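Local structure of RabGDI protein (Plasmodium falciparum 3D7, 3P1W) at residues Q127-G132 and S136-H141; I348-N353 and S359-N364; E194-F199 and D207-A212. The protein probably acts as a Rab GDP-dissociation inhibitor, binding GDP-loaded Rab GTPases and slowing the release of their nucleotide. One frame throughout, in Å; residues are numbered along the deposited sequence. Where two conformers were deposited one is given.

Overall arrangement
Along the chain, contact 1 comes first, contact 3 second and contact 2 last, each closed before the next opens. Contacts 1 and 2 are beta hairpins of one mixed sheet, in which strand 117-129 of contact 1 runs parallel to strand 346-350 of contact 2. Their centres lie about 16 Å apart, and I140 packs on I348. Contact 3 is a helical contact; its helix 203-213 meets contact 2, with centres about 17 Å apart, through a probable hydrogen bond from H211 to D360. Contacts 1 and 3 do not touch, their nearest atoms being about 5 Å apart. Contact 2 thus joins the sheet to helix 203-213, while contact 1 reaches outward to the surface.

Contact 1 (Q127-G132 and S136-H141); sequences QHQKKG and SEKFIH
Strands 127-129 and 138-141 run antiparallel as the arms of a beta hairpin, with Q129 and K138 as a hydrogen-bonded pair and a further backbone bond from Q127 N to F139 O. H128 sits on one side of the hairpin. With CG anti to the backbone N (chi1 -174°), its imidazole reaches across to E137, and NE2 bonds OE2 of that residue at 2.6 Å. The bond is nearly straight at 167°, lies in the ring plane and uses the anti lone pair of the carboxylate. The F139 ring lies nearly parallel to that of H128 (planes at 22°) but slid aside with little overlap; H128 CD2 comes 3.3 Å from F139 CE1. On the other side, H141 NE2 donates in its ring plane to a lone pair of the Q127 carbonyl O at 2.8 Å. Q129 CD lies 3.5 Å from H141 CE1 at an oblique approach, while Q129 NE2 donates to Q127 OE1 and to P154 O. K138 NZ bends back to hydrogen-bond S136 O. The short, straight H128-E137 bond would be strengthened if the imidazole were protonated, whereas the bond to Q127 O fixes the H141 ring and requires a proton on its NE2.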
loop_
_atom_site.group_PDB
_atom_site.type_symbol
_atom_site.label_atom_id
_atom_site.label_comp_id
_atom_site.label_asym_id
_atom_site.label_seq_id
_atom_site.Cartn_x
_atom_site.Cartn_y
_atom_site.Cartn_z
ATOM N N GLN A 127 -1.094 -3.810 -20.624
ATOM C CA GLN A 127 -1.844 -4.609 -21.561
ATOM C C GLN A 127 -0.973 -4.653 -22.841
ATOM O O GLN A 127 -0.817 -3.652 -23.543
ATOM C CB GLN A 127 -3.232 -4.000 -21.861
ATOM C CG GLN A 127 -4.089 -4.911 -22.743
ATOM C CD GLN A 127 -5.127 -4.185 -23.586
ATOM O OE1 GLN A 127 -4.972 -4.050 -24.810
ATOM N NE2 GLN A 127 -6.200 -3.732 -22.945
ATOM N N HIS A 128 -0.351 -5.795 -23.078
ATOM C CA HIS A 128 0.540 -5.938 -24.213
ATOM C C HIS A 128 -0.262 -5.897 -25.524
ATOM O O HIS A 128 -1.272 -6.591 -25.680
ATOM C CB HIS A 128 1.296 -7.234 -24.125
ATOM C CG HIS A 128 2.340 -7.397 -25.190
ATOM N ND1 HIS A 128 2.458 -8.542 -25.941
ATOM C CD2 HIS A 128 3.305 -6.555 -25.633
ATOM C CE1 HIS A 128 3.469 -8.412 -26.785
ATOM N NE2 HIS A 128 4.009 -7.219 -26.606
ATOM N N GLN A 129 0.197 -5.056 -26.434
ATOM C CA GLN A 129 -0.371 -4.988 -27.771
ATOM C C GLN A 129 0.763 -5.260 -28.736
ATOM O O GLN A 129 1.790 -4.572 -28.726
ATOM C CB GLN A 129 -0.982 -3.615 -27.988
ATOM C CG GLN A 129 -2.145 -3.345 -27.009
ATOM C CD GLN A 129 -2.680 -1.934 -27.084
ATOM O OE1 GLN A 129 -2.113 -1.070 -27.760
ATOM N NE2 GLN A 129 -3.794 -1.693 -26.398
ATOM N N LYS A 130 0.593 -6.290 -29.556
ATOM C CA LYS A 130 1.642 -6.676 -30.504
ATOM C C LYS A 130 1.829 -5.632 -31.610
ATOM O O LYS A 130 0.889 -4.956 -31.985
ATOM C CB LYS A 130 1.308 -8.041 -31.108
ATOM C CG LYS A 130 1.364 -9.168 -30.076
ATOM C CD LYS A 130 1.186 -10.550 -30.738
ATOM C CE LYS A 130 1.683 -11.683 -29.813
ATOM N NZ LYS A 130 1.973 -12.935 -30.588
ATOM N N LYS A 131 3.057 -5.506 -32.100
ATOM C CA LYS A 131 3.376 -4.612 -33.227
ATOM C C LYS A 131 2.474 -4.924 -34.410
ATOM O O LYS A 131 2.288 -6.084 -34.765
ATOM C CB LYS A 131 4.843 -4.787 -33.629
ATOM C CG LYS A 131 5.334 -3.968 -34.812
ATOM C CD LYS A 131 6.845 -4.198 -34.950
ATOM C CE LYS A 131 7.376 -3.902 -36.305
ATOM N NZ LYS A 131 8.743 -4.532 -36.451
ATOM N N GLY A 132 1.876 -3.883 -34.977
ATOM C CA GLY A 132 1.090 -4.005 -36.200
ATOM C C GLY A 132 1.806 -3.372 -37.369
ATOM O O GLY A 132 2.995 -3.049 -37.291
ATOM N N SER A 136 2.854 0.688 -33.205
ATOM C CA SER A 136 3.984 0.157 -32.482
ATOM C C SER A 136 3.502 -0.844 -31.423
ATOM O O SER A 136 2.344 -0.831 -31.016
ATOM C CB SER A 136 4.734 1.291 -31.766
ATOM O OG SER A 136 3.843 1.953 -30.878
ATOM N N GLU A 137 4.404 -1.720 -31.020
ATOM C CA GLU A 137 4.183 -2.594 -29.883
ATOM C C GLU A 137 4.008 -1.694 -28.646
ATOM O O GLU A 137 4.679 -0.669 -28.523
ATOM C CB GLU A 137 5.358 -3.547 -29.712
ATOM C CG GLU A 137 5.236 -4.502 -28.537
ATOM C CD GLU A 137 6.371 -5.478 -28.447
ATOM O OE1 GLU A 137 7.489 -5.115 -28.842
ATOM O OE2 GLU A 137 6.146 -6.613 -27.984
ATOM N N LYS A 138 3.070 -2.047 -27.782
ATOM C CA LYS A 138 2.846 -1.265 -26.557
ATOM C C LYS A 138 2.687 -2.183 -25.373
ATOM O O LYS A 138 2.263 -3.339 -25.530
ATOM C CB LYS A 138 1.615 -0.384 -26.684
ATOM C CG LYS A 138 1.710 0.680 -27.807
ATOM C CD LYS A 138 0.363 1.311 -27.990
ATOM C CE LYS A 138 0.357 2.376 -29.092
ATOM N NZ LYS A 138 0.560 1.765 -30.429
ATOM N N PHE A 139 2.978 -1.627 -24.193
ATOM C CA PHE A 139 2.940 -2.376 -22.940
ATOM C C PHE A 139 2.078 -1.730 -21.883
ATOM O O PHE A 139 1.314 -2.426 -21.228
ATOM C CB PHE A 139 4.338 -2.580 -22.386
ATOM C CG PHE A 139 5.223 -3.383 -23.288
ATOM C CD1 PHE A 139 5.188 -4.759 -23.255
ATOM C CD2 PHE A 139 6.086 -2.752 -24.171
ATOM C CE1 PHE A 139 5.999 -5.523 -24.123
ATOM C CE2 PHE A 139 6.909 -3.491 -25.032
ATOM C CZ PHE A 139 6.862 -4.884 -24.999
ATOM N N ILE A 140 2.212 -0.425 -21.701
ATOM C CA ILE A 140 1.478 0.246 -20.631
ATOM C C ILE A 140 0.701 1.450 -21.123
ATOM O O ILE A 140 1.086 2.094 -22.120
ATOM C CB ILE A 140 2.400 0.628 -19.470
ATOM C CG1 ILE A 140 3.464 1.628 -19.930
ATOM C CG2 ILE A 140 3.008 -0.655 -18.855
ATOM C CD1 ILE A 140 4.439 2.092 -18.852
ATOM N N HIS A 141 -0.410 1.717 -20.437
ATOM C CA HIS A 141 -1.418 2.668 -20.877
ATOM C C HIS A 141 -2.026 3.406 -19.679
ATOM O O HIS A 141 -2.145 2.846 -18.596
ATOM C CB HIS A 141 -2.539 1.933 -21.626
ATOM C CG HIS A 141 -2.054 0.904 -22.607
ATOM N ND1 HIS A 141 -1.904 1.164 -23.956
ATOM C CD2 HIS A 141 -1.701 -0.394 -22.432
ATOM C CE1 HIS A 141 -1.454 0.079 -24.561
ATOM N NE2 HIS A 141 -1.327 -0.885 -23.661
#

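Contact 2 (I348-N353 and S359-N364); sequences IIIPQN and SDIYIN
The Y362 ring has I349 beside it, CG1 of the isoleucine lying 4.3 Å from ring atom CD1 in an oblique approach. A second flat group, the D360 carboxylate, is gripped on both faces: Q352 N and Q352 NE2 reach OD1 from opposite sides of its plane, at 2.9 Å from N to OD1 and 3.1 Å from NE2 to OD1. The amide stands almost perpendicular to the carboxylate, at 87°, with OD1 in the amide plane. With CG of Q352 between its backbone N and carbonyl carbon (chi1 64°), both the backbone N and the side-chain NE2 can reach the one oxygen. D360 OD2 is taken by H211, so both carboxylate oxygens are engaged. I349 and Y362 belong to a beta hairpin of the large mixed sheet, as the non-hydrogen-bonded pair between the hydrogen-bonded pairs I348-I363 and I350-I361; the Q352-D360 grip lies at its turn end. I350 N meets I361 O at 2.8 Å. On the face opposite Y362, the isoleucines pack: I348 CB lies 4.1 Å from I363 CB, and I350 CD1 is 4.1 Å from I361 CG2 and 4.3 Å from I363 CD1. P398 of helix 396-400 touches both I350 and I361.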
loop_
_atom_site.group_PDB
_atom_site.type_symbol
_atom_site.label_atom_id
_atom_site.label_comp_id
_atom_site.label_asym_id
_atom_site.label_seq_id
_atom_site.Cartn_x
_atom_site.Cartn_y
_atom_site.Cartn_z
ATOM N N ILE A 348 2.129 1.809 -11.913
ATOM C CA ILE A 348 1.837 0.861 -12.968
ATOM C C ILE A 348 1.367 -0.431 -12.344
ATOM O O ILE A 348 2.061 -1.004 -11.508
ATOM C CB ILE A 348 3.077 0.566 -13.853
ATOM C CG1 ILE A 348 3.655 1.844 -14.485
ATOM C CG2 ILE A 348 2.765 -0.468 -14.937
ATOM C CD1 ILE A 348 5.072 1.652 -15.036
ATOM N N ILE A 349 0.157 -0.829 -12.683
ATOM C CA ILE A 349 -0.430 -2.061 -12.234
ATOM C C ILE A 349 -0.314 -3.074 -13.366
ATOM O O ILE A 349 -0.801 -2.830 -14.490
ATOM C CB ILE A 349 -1.884 -1.850 -11.791
ATOM C CG1 ILE A 349 -1.909 -0.934 -10.560
ATOM C CG2 ILE A 349 -2.594 -3.214 -11.503
ATOM C CD1 ILE A 349 -3.284 -0.429 -10.125
ATOM N N ILE A 350 0.297 -4.213 -13.064
ATOM C CA ILE A 350 0.437 -5.293 -14.062
ATOM C C ILE A 350 -0.457 -6.491 -13.702
ATOM O O ILE A 350 -0.131 -7.275 -12.784
ATOM C CB ILE A 350 1.882 -5.752 -14.218
ATOM C CG1 ILE A 350 2.830 -4.563 -14.452
ATOM C CG2 ILE A 350 1.954 -6.834 -15.383
ATOM C CD1 ILE A 350 4.330 -4.934 -14.490
ATOM N N PRO A 351 -1.602 -6.622 -14.399
ATOM C CA PRO A 351 -2.508 -7.719 -14.073
ATOM C C PRO A 351 -1.834 -9.062 -14.314
ATOM O O PRO A 351 -1.119 -9.234 -15.298
ATOM C CB PRO A 351 -3.700 -7.487 -14.996
ATOM C CG PRO A 351 -3.651 -6.032 -15.306
ATOM C CD PRO A 351 -2.224 -5.640 -15.311
ATOM N N GLN A 352 -2.049 -9.987 -13.391
ATOM C CA GLN A 352 -1.345 -11.265 -13.383
ATOM C C GLN A 352 -1.430 -12.057 -14.709
ATOM O O GLN A 352 -0.444 -12.692 -15.121
ATOM C CB GLN A 352 -1.831 -12.091 -12.187
ATOM C CG GLN A 352 -3.330 -12.477 -12.259
ATOM C CD GLN A 352 -3.865 -12.939 -10.945
ATOM O OE1 GLN A 352 -4.212 -14.104 -10.807
ATOM N NE2 GLN A 352 -3.909 -12.049 -9.956
ATOM N N ASN A 353 -2.585 -11.998 -15.387
ATOM C CA ASN A 353 -2.770 -12.749 -16.644
ATOM C C ASN A 353 -1.877 -12.247 -17.779
ATOM O O ASN A 353 -1.619 -12.975 -18.757
ATOM C CB ASN A 353 -4.257 -12.833 -17.063
ATOM C CG ASN A 353 -4.882 -11.475 -17.403
ATOM O OD1 ASN A 353 -4.308 -10.421 -17.170
ATOM N ND2 ASN A 353 -6.088 -11.517 -17.973
ATOM N N SER A 359 -0.358 -13.807 -9.520
ATOM C CA SER A 359 -0.509 -12.610 -8.672
ATOM C C SER A 359 0.049 -11.395 -9.400
ATOM O O SER A 359 0.997 -11.515 -10.211
ATOM C CB SER A 359 0.173 -12.833 -7.327
ATOM O OG SER A 359 1.585 -13.037 -7.473
ATOM N N ASP A 360 -0.545 -10.230 -9.152
ATOM C CA ASP A 360 -0.190 -9.037 -9.914
ATOM C C ASP A 360 1.238 -8.555 -9.565
ATOM O O ASP A 360 1.780 -8.873 -8.487
ATOM C CB ASP A 360 -1.182 -7.907 -9.663
ATOM C CG ASP A 360 -2.581 -8.166 -10.245
ATOM O OD1 ASP A 360 -2.897 -9.278 -10.762
ATOM O OD2 ASP A 360 -3.389 -7.214 -10.156
ATOM N N ILE A 361 1.812 -7.765 -10.451
ATOM C CA ILE A 361 3.075 -7.063 -10.181
ATOM C C ILE A 361 2.806 -5.569 -10.272
ATOM O O ILE A 361 1.926 -5.129 -11.042
ATOM C CB ILE A 361 4.191 -7.551 -11.111
ATOM C CG1 ILE A 361 4.471 -9.045 -10.811
ATOM C CG2 ILE A 361 5.455 -6.714 -10.979
ATOM C CD1 ILE A 361 5.593 -9.697 -11.663
ATOM N N TYR A 362 3.538 -4.797 -9.476
ATOM C CA TYR A 362 3.310 -3.370 -9.333
ATOM C C TYR A 362 4.608 -2.587 -9.463
ATOM O O TYR A 362 5.658 -3.062 -9.081
ATOM C CB TYR A 362 2.669 -3.082 -7.976
ATOM C CG TYR A 362 1.477 -3.962 -7.624
ATOM C CD1 TYR A 362 0.173 -3.524 -7.861
ATOM C CD2 TYR A 362 1.649 -5.241 -7.074
ATOM C CE1 TYR A 362 -0.924 -4.306 -7.544
ATOM C CE2 TYR A 362 0.554 -6.046 -6.760
ATOM C CZ TYR A 362 -0.725 -5.577 -6.992
ATOM O OH TYR A 362 -1.811 -6.353 -6.703
ATOM N N ILE A 363 4.525 -1.372 -10.004
ATOM C CA ILE A 363 5.676 -0.478 -10.087
ATOM C C ILE A 363 5.246 0.920 -9.657
ATOM O O ILE A 363 4.296 1.475 -10.227
ATOM C CB ILE A 363 6.279 -0.388 -11.492
ATOM C CG1 ILE A 363 6.489 -1.770 -12.098
ATOM C CG2 ILE A 363 7.534 0.481 -11.472
ATOM C CD1 ILE A 363 7.051 -1.796 -13.557
ATOM N N ASN A 364 5.911 1.469 -8.638
ATOM C CA ASN A 364 5.741 2.881 -8.276
ATOM C C ASN A 364 6.950 3.681 -8.693
ATOM O O ASN A 364 8.055 3.176 -8.668
ATOM C CB ASN A 364 5.497 3.027 -6.796
ATOM C CG ASN A 364 4.067 2.733 -6.440
ATOM O OD1 ASN A 364 3.198 2.655 -7.331
ATOM N ND2 ASN A 364 3.795 2.560 -5.158
#

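Contact 3 (E194-F199 and D207-A212); sequences EIYKHF and DFLGHA
Y196 reaches from helix 192-198 to helix 203-213 and meets L209 with the far end of its ring. Its hydroxyl OH lies 3.7 Å from L209 CB, while ring atom CE1 is 3.8 Å from L209 CD1. The methyl approaches the ring obliquely, and the two side chains run alongside each other, pointing opposite ways. G210 is the next neighbour: its backbone N is 3.9 Å from Y196 OH, a distance without a hydrogen bond. The tyrosine bridges a wide separation: the nearest CA atoms, those of Y196 and L209, are 10.0 Å apart. In both residues the CB points toward the other segment.

In the next shell, Y221 hydrogen-bonds the Y196 hydroxyl and L222 touches the Y196 side chain. L209 also packs on L201 and on F167 and Y168 of helix 158-173, while G210 shares a backbone hydrogen bond with Y216. Farther round helix 203-213, D219 holds NE2 of H211, whose other ring nitrogen makes the link to D360 of contact 2. N353 ND2 hydrogen-bonds D207 OD2, a second tie between this helix and the hairpin of strands 346-350 and 361-367.

The contact is thus apolar packing between the two segments, with the polar demand of the buried tyrosine hydroxyl met by Y221 rather than by the helix it abuts.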
loop_
_atom_site.group_PDB
_atom_site.type_symbol
_atom_site.label_atom_id
_atom_site.label_comp_id
_atom_site.label_asym_id
_atom_site.label_seq_id
_atom_site.Cartn_x
_atom_site.Cartn_y
_atom_site.Cartn_z
ATOM N N GLU A 194 -22.296 -10.288 -14.172
ATOM C CA GLU A 194 -23.563 -10.065 -14.878
ATOM C C GLU A 194 -23.705 -8.593 -15.273
ATOM O O GLU A 194 -24.217 -8.300 -16.347
ATOM C CB GLU A 194 -24.756 -10.550 -14.046
ATOM C CG GLU A 194 -24.798 -12.073 -13.901
ATOM C CD GLU A 194 -25.904 -12.552 -12.979
ATOM O OE1 GLU A 194 -27.042 -12.745 -13.456
ATOM O OE2 GLU A 194 -25.640 -12.754 -11.779
ATOM N N ILE A 195 -23.199 -7.674 -14.442
ATOM C CA ILE A 195 -23.210 -6.247 -14.792
ATOM C C ILE A 195 -22.284 -5.957 -15.978
ATOM O O ILE A 195 -22.645 -5.205 -16.877
ATOM C CB ILE A 195 -22.796 -5.341 -13.617
ATOM C CG1 ILE A 195 -23.805 -5.423 -12.467
ATOM C CG2 ILE A 195 -22.650 -3.889 -14.099
ATOM C CD1 ILE A 195 -25.194 -4.878 -12.813
ATOM N N TYR A 196 -21.085 -6.546 -15.980
ATOM C CA TYR A 196 -20.179 -6.402 -17.118
ATOM C C TYR A 196 -20.845 -6.886 -18.414
ATOM O O TYR A 196 -20.836 -6.186 -19.422
ATOM C CB TYR A 196 -18.886 -7.192 -16.899
ATOM C CG TYR A 196 -17.874 -6.597 -15.931
ATOM C CD1 TYR A 196 -17.631 -5.221 -15.869
ATOM C CD2 TYR A 196 -17.113 -7.430 -15.112
ATOM C CE1 TYR A 196 -16.653 -4.684 -15.004
ATOM C CE2 TYR A 196 -16.143 -6.911 -14.240
ATOM C CZ TYR A 196 -15.925 -5.539 -14.177
ATOM O OH TYR A 196 -14.954 -5.043 -13.312
ATOM N N LYS A 197 -21.387 -8.099 -18.369
ATOM C CA LYS A 197 -22.099 -8.696 -19.511
ATOM C C LYS A 197 -23.272 -7.848 -19.990
ATOM O O LYS A 197 -23.569 -7.837 -21.182
ATOM C CB LYS A 197 -22.599 -10.113 -19.168
ATOM C CG LYS A 197 -21.480 -11.154 -19.087
ATOM C CD LYS A 197 -21.990 -12.509 -18.568
ATOM N N HIS A 198 -23.930 -7.139 -19.075
ATOM C CA HIS A 198 -25.007 -6.230 -19.464
ATOM C C HIS A 198 -24.462 -5.121 -20.363
ATOM O O HIS A 198 -25.105 -4.751 -21.338
ATOM C CB HIS A 198 -25.729 -5.619 -18.258
ATOM C CG HIS A 198 -26.764 -4.604 -18.640
ATOM N ND1 HIS A 198 -28.026 -4.956 -19.076
ATOM C CD2 HIS A 198 -26.715 -3.251 -18.685
ATOM C CE1 HIS A 198 -28.712 -3.863 -19.358
ATOM N NE2 HIS A 198 -27.940 -2.815 -19.138
ATOM N N PHE A 199 -23.270 -4.609 -20.044
ATOM C CA PHE A 199 -22.643 -3.590 -20.897
ATOM C C PHE A 199 -21.810 -4.192 -22.029
ATOM O O PHE A 199 -21.215 -3.458 -22.811
ATOM C CB PHE A 199 -21.804 -2.628 -20.057
ATOM C CG PHE A 199 -22.625 -1.714 -19.207
ATOM C CD1 PHE A 199 -22.924 -2.044 -17.897
ATOM C CD2 PHE A 199 -23.123 -0.533 -19.733
ATOM C CE1 PHE A 199 -23.701 -1.201 -17.107
ATOM C CE2 PHE A 199 -23.909 0.313 -18.955
ATOM C CZ PHE A 199 -24.198 -0.022 -17.638
ATOM N N ASP A 207 -10.367 -6.917 -17.185
ATOM C CA ASP A 207 -9.048 -6.977 -16.565
ATOM C C ASP A 207 -8.607 -5.666 -15.948
ATOM O O ASP A 207 -8.231 -5.650 -14.767
ATOM C CB ASP A 207 -7.995 -7.403 -17.579
ATOM C CG ASP A 207 -8.150 -8.829 -18.016
ATOM O OD1 ASP A 207 -8.910 -9.574 -17.354
ATOM O OD2 ASP A 207 -7.511 -9.189 -19.042
ATOM N N PHE A 208 -8.608 -4.570 -16.715
ATOM C CA PHE A 208 -8.109 -3.307 -16.143
ATOM C C PHE A 208 -9.132 -2.682 -15.205
ATOM O O PHE A 208 -8.757 -2.031 -14.224
ATOM C CB PHE A 208 -7.588 -2.305 -17.193
ATOM C CG PHE A 208 -8.666 -1.495 -17.889
ATOM C CD1 PHE A 208 -9.274 -0.427 -17.247
ATOM C CD2 PHE A 208 -9.017 -1.773 -19.201
ATOM C CE1 PHE A 208 -10.250 0.329 -17.895
ATOM C CE2 PHE A 208 -9.986 -1.022 -19.853
ATOM C CZ PHE A 208 -10.604 0.022 -19.199
ATOM N N LEU A 209 -10.424 -2.872 -15.481
ATOM C CA LEU A 209 -11.428 -2.377 -14.521
ATOM C C LEU A 209 -11.268 -3.008 -13.144
ATOM O O LEU A 209 -11.302 -2.315 -12.131
ATOM C CB LEU A 209 -12.850 -2.606 -15.032
ATOM C CG LEU A 209 -13.202 -1.668 -16.182
ATOM C CD1 LEU A 209 -14.517 -2.066 -16.832
ATOM C CD2 LEU A 209 -13.233 -0.249 -15.663
ATOM N N GLY A 210 -11.124 -4.322 -13.104
ATOM C CA GLY A 210 -11.038 -5.032 -11.843
ATOM C C GLY A 210 -9.754 -4.746 -11.070
ATOM O O GLY A 210 -9.789 -4.528 -9.850
ATOM N N HIS A 211 -8.634 -4.767 -11.783
ATOM C CA HIS A 211 -7.329 -4.695 -11.166
ATOM C C HIS A 211 -6.827 -3.269 -10.986
ATOM O O HIS A 211 -6.160 -2.993 -10.004
ATOM C CB HIS A 211 -6.327 -5.534 -11.952
ATOM C CG HIS A 211 -6.605 -7.002 -11.883
ATOM N ND1 HIS A 211 -5.765 -7.892 -11.241
ATOM C CD2 HIS A 211 -7.678 -7.721 -12.292
ATOM C CE1 HIS A 211 -6.283 -9.109 -11.323
ATOM N NE2 HIS A 211 -7.456 -9.028 -11.930
ATOM N N ALA A 212 -7.161 -2.365 -11.905
ATOM C CA ALA A 212 -6.576 -1.014 -11.905
ATOM C C ALA A 212 -7.545 0.108 -11.513
ATOM O O ALA A 212 -7.108 1.235 -11.284
ATOM C CB ALA A 212 -5.933 -0.715 -13.295
#